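PDB 4N81: inositol monophosphatase from Zymomonas mobilis, which probably hydrolyses phosphate monoesters such as inositol monophosphate with the help of magnesium ions. Local coordinates for residues L82-P87 / D210-V215; G111-G116 / L206-F211. One frame throughout, in Å; residues are numbered along the deposited sequence.

Contact 1. Residues L82-P87 / D210-V215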
ATOM      1  N   LEU A  82      -1.026  29.673  10.523  1.00 25.41           N
ATOM      2  CA  LEU A  82      -2.158  29.043   9.835  1.00 24.78           C
ATOM      3  C   LEU A  82      -2.151  27.552  10.131  1.00 28.64           C
ATOM      4  O   LEU A  82      -1.097  26.905  10.006  1.00 22.97           O
ATOM      5  CB  LEU A  82      -1.999  29.156   8.307  1.00 30.09           C
ATOM      6  CG  LEU A  82      -1.958  30.532   7.640  1.00 42.91           C
ATOM      7  CD1 LEU A  82      -1.810  30.353   6.126  1.00 42.61           C
ATOM      8  CD2 LEU A  82      -3.220  31.287   7.968  1.00 46.95           C
ATOM      9  N   TRP A  83      -3.319  26.989  10.405  1.00 22.90           N
ATOM     10  CA  TRP A  83      -3.451  25.535  10.475  1.00 21.57           C
ATOM     11  C   TRP A  83      -3.854  24.955   9.110  1.00 20.49           C
ATOM     12  O   TRP A  83      -4.726  25.514   8.426  1.00 24.94           O
ATOM     13  CB  TRP A  83      -4.512  25.178  11.517  1.00 25.28           C
ATOM     14  CG  TRP A  83      -4.049  25.523  12.910  1.00 26.22           C
ATOM     15  CD1 TRP A  83      -4.173  26.711  13.547  1.00 25.05           C
ATOM     16  CD2 TRP A  83      -3.327  24.654  13.796  1.00 22.82           C
ATOM     17  NE1 TRP A  83      -3.585  26.646  14.805  1.00 26.60           N
ATOM     18  CE2 TRP A  83      -3.064  25.386  14.976  1.00 27.58           C
ATOM     19  CE3 TRP A  83      -2.875  23.331  13.700  1.00 22.30           C
ATOM     20  CZ2 TRP A  83      -2.378  24.835  16.055  1.00 27.87           C
ATOM     21  CZ3 TRP A  83      -2.198  22.785  14.771  1.00 24.15           C
ATOM     22  CH2 TRP A  83      -1.953  23.540  15.935  1.00 25.08           C
ATOM     23  N   VAL A  84      -3.241  23.829   8.733  1.00 19.02           N
ATOM     24  CA  VAL A  84      -3.527  23.204   7.458  1.00 19.17           C
ATOM     25  C   VAL A  84      -4.012  21.804   7.794  1.00 23.52           C
ATOM     26  O   VAL A  84      -3.293  21.077   8.452  1.00 25.18           O
ATOM     27  CB  VAL A  84      -2.240  23.129   6.594  1.00 22.89           C
ATOM     28  CG1 VAL A  84      -2.513  22.476   5.222  1.00 25.78           C
ATOM     29  CG2 VAL A  84      -1.660  24.528   6.371  1.00 25.99           C
ATOM     30  N   LEU A  85      -5.240  21.453   7.390  1.00 20.82           N
ATOM     31  CA  LEU A  85      -5.831  20.146   7.706  1.00 16.81           C
ATOM     32  C   LEU A  85      -6.115  19.348   6.436  1.00 19.94           C
ATOM     33  O   LEU A  85      -6.637  19.892   5.465  1.00 19.17           O
ATOM     34  CB  LEU A  85      -7.159  20.349   8.430  1.00 17.94           C
ATOM     35  CG  LEU A  85      -7.087  21.350   9.593  1.00 23.56           C
ATOM     36  CD1 LEU A  85      -8.445  21.553  10.216  1.00 24.01           C
ATOM     37  CD2 LEU A  85      -6.085  20.918  10.643  1.00 23.86           C
ATOM     38  N   ASP A  86      -5.751  18.074   6.427  1.00 14.86           N
ATOM     39  CA  ASP A  86      -6.233  17.161   5.413  1.00 14.19           C
ATOM     40  C   ASP A  86      -6.769  15.914   6.139  1.00 15.59           C
ATOM     41  O   ASP A  86      -5.968  15.050   6.542  1.00 16.66           O
ATOM     42  CB  ASP A  86      -5.115  16.766   4.434  1.00 14.45           C
ATOM     43  CG  ASP A  86      -5.679  16.128   3.147  1.00 17.67           C
ATOM     44  OD1 ASP A  86      -6.925  16.125   3.005  1.00 19.90           O
ATOM     45  OD2 ASP A  86      -4.894  15.659   2.289  1.00 17.71           O
ATOM     46  N   PRO A  87      -8.098  15.821   6.358  1.00 14.61           N
ATOM     47  CA  PRO A  87      -8.576  14.685   7.180  1.00 14.53           C
ATOM     48  C   PRO A  87      -8.178  13.313   6.625  1.00 16.60           C
ATOM     49  O   PRO A  87      -7.839  12.411   7.380  1.00 14.64           O
ATOM     50  CB  PRO A  87     -10.112  14.817   7.060  1.00 15.36           C
ATOM     51  CG  PRO A  87     -10.319  16.367   6.943  1.00 16.78           C
ATOM     52  CD  PRO A  87      -9.161  16.823   6.073  1.00 17.08           C
ATOM     53  N   ASP A 210      -1.554  18.641   1.209  1.00 12.38           N
ATOM     54  CA  ASP A 210      -0.930  17.323   1.090  1.00 11.55           C
ATOM     55  C   ASP A 210       0.532  17.251   1.571  1.00 13.59           C
ATOM     56  O   ASP A 210       0.997  16.146   1.797  1.00 12.47           O
ATOM     57  CB  ASP A 210      -0.907  16.854  -0.372  1.00 11.34           C
ATOM     58  CG  ASP A 210      -2.311  16.842  -1.038  1.00 15.59           C
ATOM     59  OD1 ASP A 210      -3.305  16.502  -0.358  1.00 13.91           O
ATOM     60  OD2 ASP A 210      -2.374  17.186  -2.246  1.00 13.77           O
ATOM     61  N   PHE A 211       1.247  18.379   1.718  1.00 14.32           N
ATOM     62  CA  PHE A 211       2.676  18.307   2.094  1.00 12.16           C
ATOM     63  C   PHE A 211       3.120  19.151   3.283  1.00 11.73           C
ATOM     64  O   PHE A 211       4.234  18.934   3.860  1.00 11.90           O
ATOM     65  CB  PHE A 211       3.626  18.534   0.872  1.00 10.95           C
ATOM     66  CG  PHE A 211       3.488  19.890   0.223  1.00 17.02           C
ATOM     67  CD1 PHE A 211       4.179  20.993   0.720  1.00 13.56           C
ATOM     68  CD2 PHE A 211       2.680  20.062  -0.892  1.00 17.99           C
ATOM     69  CE1 PHE A 211       4.087  22.254   0.097  1.00 18.66           C
ATOM     70  CE2 PHE A 211       2.568  21.303  -1.506  1.00 12.76           C
ATOM     71  CZ  PHE A 211       3.274  22.407  -1.021  1.00 17.68           C
ATOM     72  N   ALA A 212       2.247  20.097   3.677  1.00 12.58           N
ATOM     73  CA  ALA A 212       2.643  20.974   4.778  1.00 16.18           C
ATOM     74  C   ALA A 212       3.083  20.153   5.991  1.00 18.72           C
ATOM     75  O   ALA A 212       4.146  20.417   6.555  1.00 13.20           O
ATOM     76  CB  ALA A 212       1.464  21.919   5.188  1.00 14.42           C
ATOM     77  N   ALA A 213       2.278  19.161   6.396  1.00 12.76           N
ATOM     78  CA  ALA A 213       2.622  18.376   7.630  1.00 13.36           C
ATOM     79  C   ALA A 213       3.894  17.540   7.415  1.00 11.90           C
ATOM     80  O   ALA A 213       4.575  17.153   8.391  1.00 12.46           O
ATOM     81  CB  ALA A 213       1.455  17.426   8.010  1.00 15.37           C
ATOM     82  N   LEU A 214       4.146  17.162   6.165  1.00 11.22           N
ATOM     83  CA  LEU A 214       5.240  16.216   5.925  1.00 11.46           C
ATOM     84  C   LEU A 214       6.601  16.840   6.155  1.00 12.32           C
ATOM     85  O   LEU A 214       7.574  16.145   6.537  1.00 10.52           O
ATOM     86  CB  LEU A 214       5.186  15.713   4.488  1.00 13.05           C
ATOM     87  CG  LEU A 214       3.814  15.195   4.027  1.00 11.54           C
ATOM     88  CD1 LEU A 214       3.909  14.850   2.584  1.00  9.39           C
ATOM     89  CD2 LEU A 214       3.367  13.974   4.860  1.00 13.35           C
ATOM     90  N   VAL A 215       6.705  18.126   5.820  1.00 12.98           N
ATOM     91  CA  VAL A 215       8.071  18.698   5.879  1.00 11.48           C
ATOM     92  C   VAL A 215       8.795  18.619   7.274  1.00 14.49           C
ATOM     93  O   VAL A 215       9.938  18.160   7.360  1.00 16.17           O
ATOM     94  CB  VAL A 215       8.092  20.193   5.314  1.00 13.84           C
ATOM     95  CG1 VAL A 215       9.548  20.790   5.320  1.00 15.95           C
ATOM     96  CG2 VAL A 215       7.477  20.249   3.875  1.00 11.85           C
TER

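Contact 2. Residues G111-G116 / L206-F211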
ATOM      1  N   GLY A 111       4.276  31.170   6.170  1.00 22.39           N
ATOM      2  CA  GLY A 111       4.174  30.320   5.009  1.00 21.09           C
ATOM      3  C   GLY A 111       5.005  29.047   5.139  1.00 26.40           C
ATOM      4  O   GLY A 111       4.886  28.185   4.274  1.00 22.18           O
ATOM      5  N   ARG A 112       5.796  28.895   6.219  1.00 19.63           N
ATOM      6  CA  ARG A 112       6.605  27.672   6.435  1.00 18.37           C
ATOM      7  C   ARG A 112       6.016  26.677   7.456  1.00 17.98           C
ATOM      8  O   ARG A 112       5.708  27.093   8.547  1.00 21.46           O
ATOM      9  CB  ARG A 112       8.025  28.024   6.919  1.00 18.64           C
ATOM     10  CG  ARG A 112       8.829  28.920   5.951  1.00 22.81           C
ATOM     11  CD  ARG A 112       9.128  28.209   4.574  1.00 20.74           C
ATOM     12  NE  ARG A 112       9.817  29.183   3.693  1.00 21.91           N
ATOM     13  CZ  ARG A 112      11.128  29.322   3.704  1.00 23.04           C
ATOM     14  NH1 ARG A 112      11.852  28.529   4.501  1.00 22.33           N
ATOM     15  NH2 ARG A 112      11.722  30.199   2.913  1.00 20.88           N
ATOM     16  N   PRO A 113       5.900  25.369   7.112  1.00 17.30           N
ATOM     17  CA  PRO A 113       5.441  24.452   8.169  1.00 18.08           C
ATOM     18  C   PRO A 113       6.395  24.441   9.331  1.00 20.57           C
ATOM     19  O   PRO A 113       7.609  24.353   9.118  1.00 17.21           O
ATOM     20  CB  PRO A 113       5.488  23.068   7.491  1.00 15.14           C
ATOM     21  CG  PRO A 113       5.362  23.367   6.005  1.00 17.73           C
ATOM     22  CD  PRO A 113       6.057  24.713   5.806  1.00 16.80           C
ATOM     23  N   VAL A 114       5.862  24.464  10.542  1.00 17.63           N
ATOM     24  CA  VAL A 114       6.707  24.365  11.736  1.00 18.10           C
ATOM     25  C   VAL A 114       6.263  23.183  12.618  1.00 17.80           C
ATOM     26  O   VAL A 114       6.968  22.800  13.563  1.00 18.03           O
ATOM     27  CB  VAL A 114       6.698  25.644  12.559  1.00 19.68           C
ATOM     28  CG1 VAL A 114       7.266  26.820  11.721  1.00 24.13           C
ATOM     29  CG2 VAL A 114       5.273  25.948  13.035  1.00 21.78           C
ATOM     30  N   LEU A 115       5.122  22.573  12.289  1.00 17.98           N
ATOM     31  CA  LEU A 115       4.677  21.406  13.089  1.00 17.09           C
ATOM     32  C   LEU A 115       3.846  20.542  12.175  1.00 16.27           C
ATOM     33  O   LEU A 115       3.088  21.084  11.394  1.00 16.87           O
ATOM     34  CB  LEU A 115       3.782  21.947  14.260  1.00 18.47           C
ATOM     35  CG  LEU A 115       3.039  21.057  15.253  1.00 26.69           C
ATOM     36  CD1 LEU A 115       2.520  22.028  16.350  1.00 32.20           C
ATOM     37  CD2 LEU A 115       1.878  20.332  14.679  1.00 26.16           C
ATOM     38  N   GLY A 116       3.966  19.213  12.268  1.00 15.26           N
ATOM     39  CA  GLY A 116       3.183  18.356  11.396  1.00 14.38           C
ATOM     40  C   GLY A 116       2.886  17.036  12.081  1.00 14.12           C
ATOM     41  O   GLY A 116       3.735  16.499  12.792  1.00 14.30           O
ATOM     42  N   LEU A 206       0.842  18.028  -5.992  1.00 11.81           N
ATOM     43  CA  LEU A 206       0.271  18.101  -4.626  1.00 11.72           C
ATOM     44  C   LEU A 206      -0.269  19.509  -4.282  1.00 14.74           C
ATOM     45  O   LEU A 206       0.227  20.531  -4.827  1.00 15.76           O
ATOM     46  CB  LEU A 206       1.356  17.747  -3.577  1.00 11.10           C
ATOM     47  CG  LEU A 206       1.603  16.247  -3.352  1.00 14.37           C
ATOM     48  CD1 LEU A 206       1.916  15.489  -4.559  1.00 20.70           C
ATOM     49  CD2 LEU A 206       2.744  16.106  -2.341  1.00 12.36           C
ATOM     50  N   LYS A 207      -1.292  19.555  -3.417  1.00 13.23           N
ATOM     51  CA  LYS A 207      -1.809  20.799  -2.828  1.00 17.81           C
ATOM     52  C   LYS A 207      -1.080  21.029  -1.515  1.00 19.01           C
ATOM     53  O   LYS A 207      -0.530  20.089  -0.999  1.00 14.87           O
ATOM     54  CB  LYS A 207      -3.320  20.652  -2.563  1.00 15.95           C
ATOM     55  CG  LYS A 207      -4.075  20.271  -3.836  1.00 21.23           C
ATOM     56  CD  LYS A 207      -3.950  21.365  -4.874  1.00 30.54           C
ATOM     57  CE  LYS A 207      -4.669  20.995  -6.220  1.00 55.96           C
ATOM     58  NZ  LYS A 207      -3.801  20.232  -7.197  1.00 49.90           N
ATOM     59  N   PHE A 208      -1.122  22.243  -0.952  1.00 14.51           N
ATOM     60  CA  PHE A 208      -0.392  22.505   0.295  1.00 16.24           C
ATOM     61  C   PHE A 208      -0.905  21.596   1.441  1.00 20.21           C
ATOM     62  O   PHE A 208      -0.125  21.161   2.312  1.00 17.36           O
ATOM     63  CB  PHE A 208      -0.522  23.999   0.693  1.00 17.88           C
ATOM     64  CG  PHE A 208       0.391  24.424   1.847  1.00 18.24           C
ATOM     65  CD1 PHE A 208       1.720  24.028   1.896  1.00 16.24           C
ATOM     66  CD2 PHE A 208      -0.078  25.270   2.841  1.00 23.43           C
ATOM     67  CE1 PHE A 208       2.573  24.434   2.953  1.00 17.15           C
ATOM     68  CE2 PHE A 208       0.767  25.723   3.896  1.00 23.77           C
ATOM     69  CZ  PHE A 208       2.092  25.296   3.955  1.00 19.81           C
ATOM     70  N   TYR A 209      -2.192  21.249   1.399  1.00 14.35           N
ATOM     71  CA  TYR A 209      -2.795  20.355   2.389  1.00 15.50           C
ATOM     72  C   TYR A 209      -2.075  19.012   2.362  1.00 13.54           C
ATOM     73  O   TYR A 209      -2.071  18.296   3.366  1.00 14.74           O
ATOM     74  CB  TYR A 209      -4.263  19.982   1.984  1.00 22.10           C
ATOM     75  CG  TYR A 209      -5.171  21.128   1.739  1.00 25.61           C
ATOM     76  CD1 TYR A 209      -5.857  21.735   2.811  1.00 37.28           C
ATOM     77  CD2 TYR A 209      -5.369  21.614   0.464  1.00 27.51           C
ATOM     78  CE1 TYR A 209      -6.722  22.804   2.613  1.00 40.28           C
ATOM     79  CE2 TYR A 209      -6.220  22.691   0.246  1.00 39.29           C
ATOM     80  CZ  TYR A 209      -6.903  23.288   1.320  1.00 45.43           C
ATOM     81  OH  TYR A 209      -7.769  24.358   1.082  1.00 49.62           O
ATOM     82  N   ASP A 210      -1.554  18.641   1.209  1.00 12.38           N
ATOM     83  CA  ASP A 210      -0.930  17.323   1.090  1.00 11.55           C
ATOM     84  C   ASP A 210       0.532  17.251   1.571  1.00 13.59           C
ATOM     85  O   ASP A 210       0.997  16.146   1.797  1.00 12.47           O
ATOM     86  CB  ASP A 210      -0.907  16.854  -0.372  1.00 11.34           C
ATOM     87  CG  ASP A 210      -2.311  16.842  -1.038  1.00 15.59           C
ATOM     88  OD1 ASP A 210      -3.305  16.502  -0.358  1.00 13.91           O
ATOM     89  OD2 ASP A 210      -2.374  17.186  -2.246  1.00 13.77           O
ATOM     90  N   PHE A 211       1.247  18.379   1.718  1.00 14.32           N
ATOM     91  CA  PHE A 211       2.676  18.307   2.094  1.00 12.16           C
ATOM     92  C   PHE A 211       3.120  19.151   3.283  1.00 11.73           C
ATOM     93  O   PHE A 211       4.234  18.934   3.860  1.00 11.90           O
ATOM     94  CB  PHE A 211       3.626  18.534   0.872  1.00 10.95           C
ATOM     95  CG  PHE A 211       3.488  19.890   0.223  1.00 17.02           C
ATOM     96  CD1 PHE A 211       4.179  20.993   0.720  1.00 13.56           C
ATOM     97  CD2 PHE A 211       2.680  20.062  -0.892  1.00 17.99           C
ATOM     98  CE1 PHE A 211       4.087  22.254   0.097  1.00 18.66           C
ATOM     99  CE2 PHE A 211       2.568  21.303  -1.506  1.00 12.76           C
ATOM    100  CZ  PHE A 211       3.274  22.407  -1.021  1.00 17.68           C
TER

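Contact 1. Residues L82-P87 / D210-V215
Asp86 and Asp210 bring their carboxylates together at one corner each, Asp86 OD2 lying 3.2 Å from Asp210 OD1. Both atoms are acceptors, so they are neighbours of like charge without a hydrogen bond, and their two planes are turned 44° from each other. The approach is made from different starting directions. The CB of Asp86 already points at 210-215, and CG continues anti to the backbone N (chi1 -164°). Asp210 starts off away from the strand, but with CG beside its own backbone N (chi1 -55°) the carboxylate swings back and brings OD1 up to Asp86 OD2. Its other oxygen, OD2, has Lys207 N as partner. Two residues earlier on strand 81-86, Val84 aims at Ala212, whose CB rests 4.0 Å from Val84 CG1, forming a small apolar contact next to the acids. Asp89 OD2 lies near both Asp86 OD2 and Asp210 OD1, and a sulfate ion, probably from the crystallisation liquor, lies close to Asp86. Such a cluster of carboxylates suits a cation, consistent with the predicted catalytic magnesium site shared by Glu70, Asp86, Ile88, Asp89 and Asp210; Asp86 opens the Asp-Pro-Ile-Asp-Gly-Thr signature of the inositol monophosphatase family.

Contact 2. Residues G111-G116 / L206-F211
Phe208 carries this contact, placing the outer end of its ring against the start of strand 112-120. Its CZ comes within 4.0 Å of Gly111 O, and on one flank CE1 lies 4.3 Å from Pro113 CG. The first is a van der Waals approach to a carbonyl and the second plain apolar contact between ring carbon and pyrrolidine. Pro113 presents its ring to the helix side, whereas Arg112 beside it turns away. The benzyl group gets there because CG stands anti to the backbone N (chi1 -170°), which carries the ring out from the short, weakly bonded helix 208-211 to Gly111 and Pro113. Phe211 packs against it: the two rings form a T-shaped pair, with Phe211 CE1 in the plane of the Phe208 ring at its edge, 3.5 Å from Phe208 CD1. Phe68 adds a second edge-to-face partner for Phe208.

The turn bearing these aromatics is fixed by its own bonds. Phe211 N donates to Phe208 O (3.2 Å) and Asp210 N to Lys207 O (2.8 Å). In return Lys207 N gives a nearly straight bond to Asp210 OD2 (2.9 Å, 166°), arriving from above the carboxylate plane, so one side chain ties down the beginning of the turn. On the other side, Gly111 takes a positive phi (82°) where the chain reverses between strands 102-109 and 112-120. Its backbone is bonded to that of Lys235, whose side chain also touches Phe208. Farther along, Val114 and Leu115 both face Leu107 in a classic beta bulge. The short helix thus lies over the large mixed sheet, with Phe208 reaching Val108 of strand 102-109, while Leu115 packs against helix 7-24.

Contacts 1 and 2 have centres about 4 Å apart and share Asp210 and Phe211, so one piece of chain, 206-215, packs against both strands 81-86 and 112-120 of the same sheet. They also touch directly: Val84 CG1 lies 3.6 Å from Tyr209 CA, and Asp86 CB packs 3.6 Å from Tyr209 O. Ala212 O also sits close to Pro113 CB, at 3.1 Å. Both contain Asp210, and contact 1 adds Asp86, both predicted magnesium ligands; Phe208 of contact 2 is set back, its side chain about 9 Å from that of Asp86. Asp210 is thus common to the predicted metal site and to the turn.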